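Local coordinates for ankyrin repeat and SAM domain-containing protein 3 (Homo sapiens, PDB 4NL9) that forms homo-oligomers through its SAM domain, the part contained in this chain, and may take part in vasopressin signalling in the kidney, at residues A[43-48]-A[58-63]; A[13-18]-A[22-27]. The protein carries 1 engineered substitution. All blocks are in the same frame, centred on the assembly; numbering follows the deposited sequence.

Contact 1 of 2, residues A[43-48]-A[58-63]; sequences SDLKEI and KMTSAI
Leu-45 of helix 42-48 reaches across to helix 53-65 and packs on Met-59, Thr-60 and Ile-63 with its two methyl branches. The interaction is apolar throughout. Leu-45 CD1 lies against all three side chains: it meets Thr-60 CG2 at 3.6 Å and the CB of Met-59 at 3.9 Å, while the CD1 tip of Ile-63 lies farther off at 4.2 Å. Leu-45 CD2 sits 4.0 Å from the thioether sulfur, SD of Met-59. In Thr-60 the hydroxyl stands between the backbone N and the carbonyl carbon (chi1 59°), which turns the methyl to Leu-45 and leaves OG1 to bond Arg-57 O in its own helix. Other polar groups bond away from the interface: Asp-44 OD2 takes Thr-41 N just before the helix, Lys-58 NZ reaches Ile-18 O. The short helical segments run at 136° to each other with axes 10.9 Å apart at closest approach, a spacing bridged by side chains and not by backbone. Phe-37 touches Leu-45, Met-59 and Ile-63 from helix 34-37, and Phe-27 adds helix 24-29. A short helix packed through a leucine on the long C-terminal helix belongs to the five-helix SAM domain fold.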
loop_
_atom_site.group_PDB
_atom_site.type_symbol
_atom_site.label_atom_id
_atom_site.label_comp_id
_atom_site.label_asym_id
_atom_site.label_seq_id
_atom_site.Cartn_x
_atom_site.Cartn_y
_atom_site.Cartn_z
ATOM N N SER A 43 -9.961 -2.232 -8.165
ATOM C CA SER A 43 -11.288 -2.635 -7.719
ATOM C C SER A 43 -11.481 -4.158 -7.732
ATOM O O SER A 43 -12.292 -4.693 -6.964
ATOM C CB SER A 43 -12.386 -1.919 -8.517
ATOM O OG SER A 43 -12.444 -2.369 -9.864
ATOM N N ASP A 44 -10.750 -4.852 -8.605
ATOM C CA ASP A 44 -10.722 -6.319 -8.579
ATOM C C ASP A 44 -10.144 -6.822 -7.261
ATOM O O ASP A 44 -10.643 -7.789 -6.683
ATOM C CB ASP A 44 -9.872 -6.893 -9.718
ATOM C CG ASP A 44 -10.487 -6.687 -11.091
ATOM O OD1 ASP A 44 -11.728 -6.576 -11.208
ATOM O OD2 ASP A 44 -9.710 -6.681 -12.066
ATOM N N LEU A 45 -9.075 -6.176 -6.801
ATOM C CA LEU A 45 -8.449 -6.558 -5.547
ATOM C C LEU A 45 -9.397 -6.319 -4.372
ATOM O O LEU A 45 -9.545 -7.166 -3.481
ATOM C CB LEU A 45 -7.143 -5.786 -5.365
ATOM C CG LEU A 45 -6.026 -6.168 -6.351
ATOM C CD1 LEU A 45 -4.930 -5.122 -6.327
ATOM C CD2 LEU A 45 -5.455 -7.567 -6.058
ATOM N N LYS A 46 -10.058 -5.163 -4.379
ATOM C CA LYS A 46 -11.013 -4.846 -3.328
ATOM C C LYS A 46 -12.148 -5.881 -3.300
ATOM O O LYS A 46 -12.517 -6.383 -2.239
ATOM C CB LYS A 46 -11.547 -3.427 -3.538
ATOM C CG LYS A 46 -12.480 -2.941 -2.456
ATOM C CD LYS A 46 -12.879 -1.509 -2.761
ATOM C CE LYS A 46 -13.937 -1.017 -1.810
ATOM N NZ LYS A 46 -14.176 0.442 -2.057
ATOM N N GLU A 47 -12.663 -6.226 -4.475
ATOM C CA GLU A 47 -13.747 -7.192 -4.608
ATOM C C GLU A 47 -13.404 -8.594 -4.075
ATOM O O GLU A 47 -14.280 -9.301 -3.564
ATOM C CB GLU A 47 -14.141 -7.262 -6.088
ATOM C CG GLU A 47 -15.283 -8.183 -6.429
ATOM C CD GLU A 47 -15.533 -8.238 -7.933
ATOM O OE1 GLU A 47 -14.558 -8.346 -8.720
ATOM O OE2 GLU A 47 -16.711 -8.165 -8.324
ATOM N N ILE A 48 -12.140 -8.988 -4.211
ATOM C CA ILE A 48 -11.654 -10.292 -3.719
ATOM C C ILE A 48 -11.510 -10.305 -2.185
ATOM O O ILE A 48 -11.555 -11.366 -1.545
ATOM C CB ILE A 48 -10.310 -10.652 -4.418
ATOM C CG1 ILE A 48 -10.549 -11.003 -5.887
ATOM C CG2 ILE A 48 -9.596 -11.818 -3.740
ATOM C CD1 ILE A 48 -9.271 -11.042 -6.726
ATOM N N LYS A 58 0.293 -1.922 -2.123
ATOM C CA LYS A 58 1.503 -2.678 -2.423
ATOM C C LYS A 58 1.250 -3.640 -3.573
ATOM O O LYS A 58 2.131 -3.873 -4.400
ATOM C CB LYS A 58 2.015 -3.405 -1.191
ATOM C CG LYS A 58 2.536 -2.425 -0.145
ATOM C CD LYS A 58 3.357 -3.104 0.922
ATOM C CE LYS A 58 2.484 -3.993 1.784
ATOM N NZ LYS A 58 3.218 -4.559 2.956
ATOM N N MET A 59 0.028 -4.160 -3.642
ATOM C CA MET A 59 -0.326 -5.054 -4.743
ATOM C C MET A 59 -0.464 -4.332 -6.077
ATOM O O MET A 59 0.035 -4.811 -7.087
ATOM C CB MET A 59 -1.594 -5.839 -4.431
ATOM C CG MET A 59 -1.398 -6.873 -3.342
ATOM S SD MET A 59 -2.981 -7.621 -2.902
ATOM C CE MET A 59 -2.579 -8.382 -1.329
ATOM N N THR A 60 -1.133 -3.184 -6.094
ATOM C CA THR A 60 -1.231 -2.449 -7.357
ATOM C C THR A 60 0.154 -1.976 -7.828
ATOM O O THR A 60 0.446 -1.982 -9.029
ATOM C CB THR A 60 -2.241 -1.279 -7.322
ATOM O OG1 THR A 60 -1.863 -0.347 -6.305
ATOM C CG2 THR A 60 -3.655 -1.782 -7.053
ATOM N N SER A 61 1.016 -1.610 -6.884
ATOM C CA SER A 61 2.405 -1.282 -7.213
ATOM C C SER A 61 3.151 -2.465 -7.835
ATOM O O SER A 61 3.854 -2.304 -8.830
ATOM C CB SER A 61 3.145 -0.792 -5.975
ATOM O OG SER A 61 2.617 0.452 -5.549
ATOM N N ALA A 62 2.987 -3.646 -7.250
ATOM C CA ALA A 62 3.644 -4.847 -7.749
ATOM C C ALA A 62 3.144 -5.204 -9.139
ATOM O O ALA A 62 3.917 -5.614 -10.002
ATOM C CB ALA A 62 3.421 -6.007 -6.793
ATOM N N ILE A 63 1.842 -5.049 -9.346
ATOM C CA ILE A 63 1.236 -5.370 -10.633
ATOM C C ILE A 63 1.798 -4.454 -11.721
ATOM O O ILE A 63 2.173 -4.913 -12.805
ATOM C CB ILE A 63 -0.302 -5.290 -10.557
ATOM C CG1 ILE A 63 -0.858 -6.496 -9.787
ATOM C CG2 ILE A 63 -0.907 -5.231 -11.951
ATOM C CD1 ILE A 63 -2.282 -6.308 -9.306
#

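Contact 2 of 2, residues A[13-18]-A[22-27]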
loop_
_atom_site.group_PDB
_atom_site.type_symbol
_atom_site.label_atom_id
_atom_site.label_comp_id
_atom_site.label_asym_id
_atom_site.label_seq_id
_atom_site.Cartn_x
_atom_site.Cartn_y
_atom_site.Cartn_z
ATOM N N ALA A 13 5.523 -16.119 -4.347
ATOM C CA ALA A 13 6.779 -15.377 -4.405
ATOM C C ALA A 13 6.553 -13.868 -4.458
ATOM O O ALA A 13 7.233 -13.103 -3.776
ATOM C CB ALA A 13 7.628 -15.847 -5.586
ATOM N N LEU A 14 5.584 -13.439 -5.261
ATOM C CA LEU A 14 5.267 -12.024 -5.351
ATOM C C LEU A 14 4.774 -11.503 -4.006
ATOM O O LEU A 14 5.259 -10.492 -3.520
ATOM C CB LEU A 14 4.232 -11.760 -6.461
ATOM C CG LEU A 14 3.893 -10.296 -6.775
ATOM C CD1 LEU A 14 3.431 -10.139 -8.219
ATOM C CD2 LEU A 14 2.797 -9.763 -5.841
ATOM N N LEU A 15 3.792 -12.189 -3.422
ATOM C CA LEU A 15 3.214 -11.756 -2.154
ATOM C C LEU A 15 4.259 -11.731 -1.035
ATOM O O LEU A 15 4.229 -10.849 -0.174
ATOM C CB LEU A 15 2.023 -12.651 -1.779
ATOM C CG LEU A 15 0.827 -12.551 -2.734
ATOM C CD1 LEU A 15 -0.319 -13.443 -2.287
ATOM C CD2 LEU A 15 0.354 -11.112 -2.878
ATOM N N GLU A 16 5.183 -12.685 -1.058
ATOM C CA GLU A 16 6.249 -12.717 -0.060
ATOM C C GLU A 16 7.094 -11.452 -0.156
ATOM O O GLU A 16 7.445 -10.840 0.860
ATOM C CB GLU A 16 7.134 -13.951 -0.234
ATOM C CG GLU A 16 8.293 -14.005 0.749
ATOM C CD GLU A 16 9.085 -15.292 0.655
ATOM O OE1 GLU A 16 9.052 -15.943 -0.413
ATOM O OE2 GLU A 16 9.739 -15.656 1.656
ATOM N N GLN A 17 7.396 -11.058 -1.387
ATOM C CA GLN A 17 8.232 -9.893 -1.642
ATOM C C GLN A 17 7.603 -8.618 -1.086
ATOM O O GLN A 17 8.303 -7.751 -0.568
ATOM C CB GLN A 17 8.500 -9.765 -3.145
ATOM C CG GLN A 17 9.715 -8.919 -3.502
ATOM C CD GLN A 17 10.092 -9.031 -4.972
ATOM O OE1 GLN A 17 9.566 -9.878 -5.699
ATOM N NE2 GLN A 17 11.005 -8.174 -5.417
ATOM N N ILE A 18 6.281 -8.511 -1.174
ATOM C CA ILE A 18 5.591 -7.321 -0.687
ATOM C C ILE A 18 4.956 -7.477 0.705
ATOM O O ILE A 18 4.154 -6.642 1.130
ATOM C CB ILE A 18 4.556 -6.810 -1.714
ATOM C CG1 ILE A 18 3.485 -7.866 -1.998
ATOM C CG2 ILE A 18 5.253 -6.434 -3.014
ATOM C CD1 ILE A 18 2.365 -7.356 -2.895
ATOM N N LYS A 22 -0.289 -13.030 3.963
ATOM C CA LYS A 22 -1.542 -13.220 4.684
ATOM C C LYS A 22 -2.750 -13.272 3.738
ATOM O O LYS A 22 -3.826 -13.707 4.138
ATOM C CB LYS A 22 -1.742 -12.129 5.746
ATOM C CG LYS A 22 -1.919 -10.746 5.153
ATOM C CD LYS A 22 -1.995 -9.667 6.232
ATOM C CE LYS A 22 -3.370 -9.625 6.878
ATOM N NZ LYS A 22 -3.533 -8.415 7.743
ATOM N N TYR A 23 -2.572 -12.847 2.481
ATOM C CA TYR A 23 -3.660 -12.874 1.503
ATOM C C TYR A 23 -3.565 -14.013 0.479
ATOM O O TYR A 23 -4.435 -14.143 -0.393
ATOM C CB TYR A 23 -3.795 -11.524 0.784
ATOM C CG TYR A 23 -4.134 -10.419 1.745
ATOM C CD1 TYR A 23 -5.405 -10.337 2.312
ATOM C CD2 TYR A 23 -3.179 -9.491 2.126
ATOM C CE1 TYR A 23 -5.716 -9.343 3.217
ATOM C CE2 TYR A 23 -3.481 -8.491 3.018
ATOM C CZ TYR A 23 -4.747 -8.423 3.559
ATOM O OH TYR A 23 -5.019 -7.427 4.465
ATOM N N LEU A 24 -2.534 -14.842 0.590
ATOM C CA LEU A 24 -2.324 -15.871 -0.426
ATOM C C LEU A 24 -3.510 -16.832 -0.529
ATOM O O LEU A 24 -3.961 -17.152 -1.624
ATOM C CB LEU A 24 -1.031 -16.649 -0.156
ATOM C CG LEU A 24 -0.751 -17.834 -1.097
ATOM C CD1 LEU A 24 -0.545 -17.381 -2.546
ATOM C CD2 LEU A 24 0.441 -18.654 -0.623
ATOM N N GLN A 25 -4.025 -17.295 0.603
ATOM C CA GLN A 25 -5.100 -18.284 0.550
ATOM C C GLN A 25 -6.408 -17.696 0.014
ATOM O O GLN A 25 -7.203 -18.408 -0.594
ATOM C CB GLN A 25 -5.290 -18.979 1.903
ATOM C CG GLN A 25 -4.053 -19.765 2.334
ATOM C CD GLN A 25 -4.355 -20.884 3.320
ATOM O OE1 GLN A 25 -5.087 -20.697 4.292
ATOM N NE2 GLN A 25 -3.785 -22.060 3.068
ATOM N N VAL A 26 -6.619 -16.398 0.208
ATOM C CA VAL A 26 -7.769 -15.744 -0.401
ATOM C C VAL A 26 -7.685 -15.832 -1.925
ATOM O O VAL A 26 -8.663 -16.182 -2.597
ATOM C CB VAL A 26 -7.910 -14.283 0.056
ATOM C CG1 VAL A 26 -8.919 -13.565 -0.795
ATOM C CG2 VAL A 26 -8.337 -14.226 1.510
ATOM N N PHE A 27 -6.507 -15.552 -2.478
ATOM C CA PHE A 27 -6.325 -15.673 -3.920
ATOM C C PHE A 27 -6.473 -17.121 -4.392
ATOM O O PHE A 27 -7.140 -17.390 -5.400
ATOM C CB PHE A 27 -4.969 -15.100 -4.358
ATOM C CG PHE A 27 -4.895 -13.597 -4.293
ATOM C CD1 PHE A 27 -5.661 -12.819 -5.147
ATOM C CD2 PHE A 27 -4.066 -12.965 -3.380
ATOM C CE1 PHE A 27 -5.605 -11.436 -5.096
ATOM C CE2 PHE A 27 -4.004 -11.581 -3.320
ATOM C CZ PHE A 27 -4.783 -10.811 -4.181
#
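Leu-15 of helix 11-17 meets Leu-24 and Phe-27 at the start of the next helix, and a single methyl, CD1, does the touching. The close part of the contact lies around this methyl. Leu-15 CD1 rests on the backbone of Leu-24, 3.7 Å from CA and 3.9 Å from N of that residue, and so packs on the first turn of helix 24-29 itself as well as on side chains. Leu-24 flanks it with CB and with CD1, the latter 4.0 Å from Leu-15 CD1. On the other flank Leu-15 CD1 comes 3.9 Å from ring atom CD2 of Phe-27, approaching the ring obliquely. Leu-15 holds its CG beside the backbone N (chi1 -65°) and extends beyond it, which carries CD1 over to the facing helix. Phe-27 is buried, and its ring also meets Phe-37 edge-to-face and touches Leu-45 and Ile-48.

The looser part lies at Tyr-23 and Lys-22. Tyr-23 comes near chiefly through its backbone, with C at 4.3 Å from Leu-15 CD1, while its ring leads away to Ile-50, Pro-55 and Met-59. One face of that ring is covered by CG of neighbouring Lys-22, offset toward the rim. Lys-22 itself is exposed and turns from helix 11-17; its NZ forms a salt bridge with an acidic side chain on the chain of another protein. Glu-16 and Gln-17 likewise lie on the solvent side of their helix. The buried face of helix 11-17 continues through Leu-14, which packs on Phe-37 and Ala-62. Two successive helices joined by a short connection that includes a 3-10 segment, and packed by leucine and phenylalanine, form the N-terminal helical pair of the SAM domain bundle.

Contacts 1 and 2 lie on opposite sides of the chain's centre, with their own centres about 11 Å apart, and follow one another in sequence, tying four different helices into one bundle. Both are apolar, partly buried and centred on a leucine, but contact 1 mixes in a thioether and a threonine methyl, whereas contact 2 adds an aromatic ring and helix backbone. They touch directly: Leu-45 CD2 lies 3.8 Å from Phe-27 CZ, and Met-59 CE 3.7 Å from Tyr-23 CD2. A polar tie joins them too, Lys-58 NZ bonding Ile-18 O at 2.9 Å. At the surface, Lys-58 and Lys-22 each salt-bridge an acidic side chain on the chain of another protein.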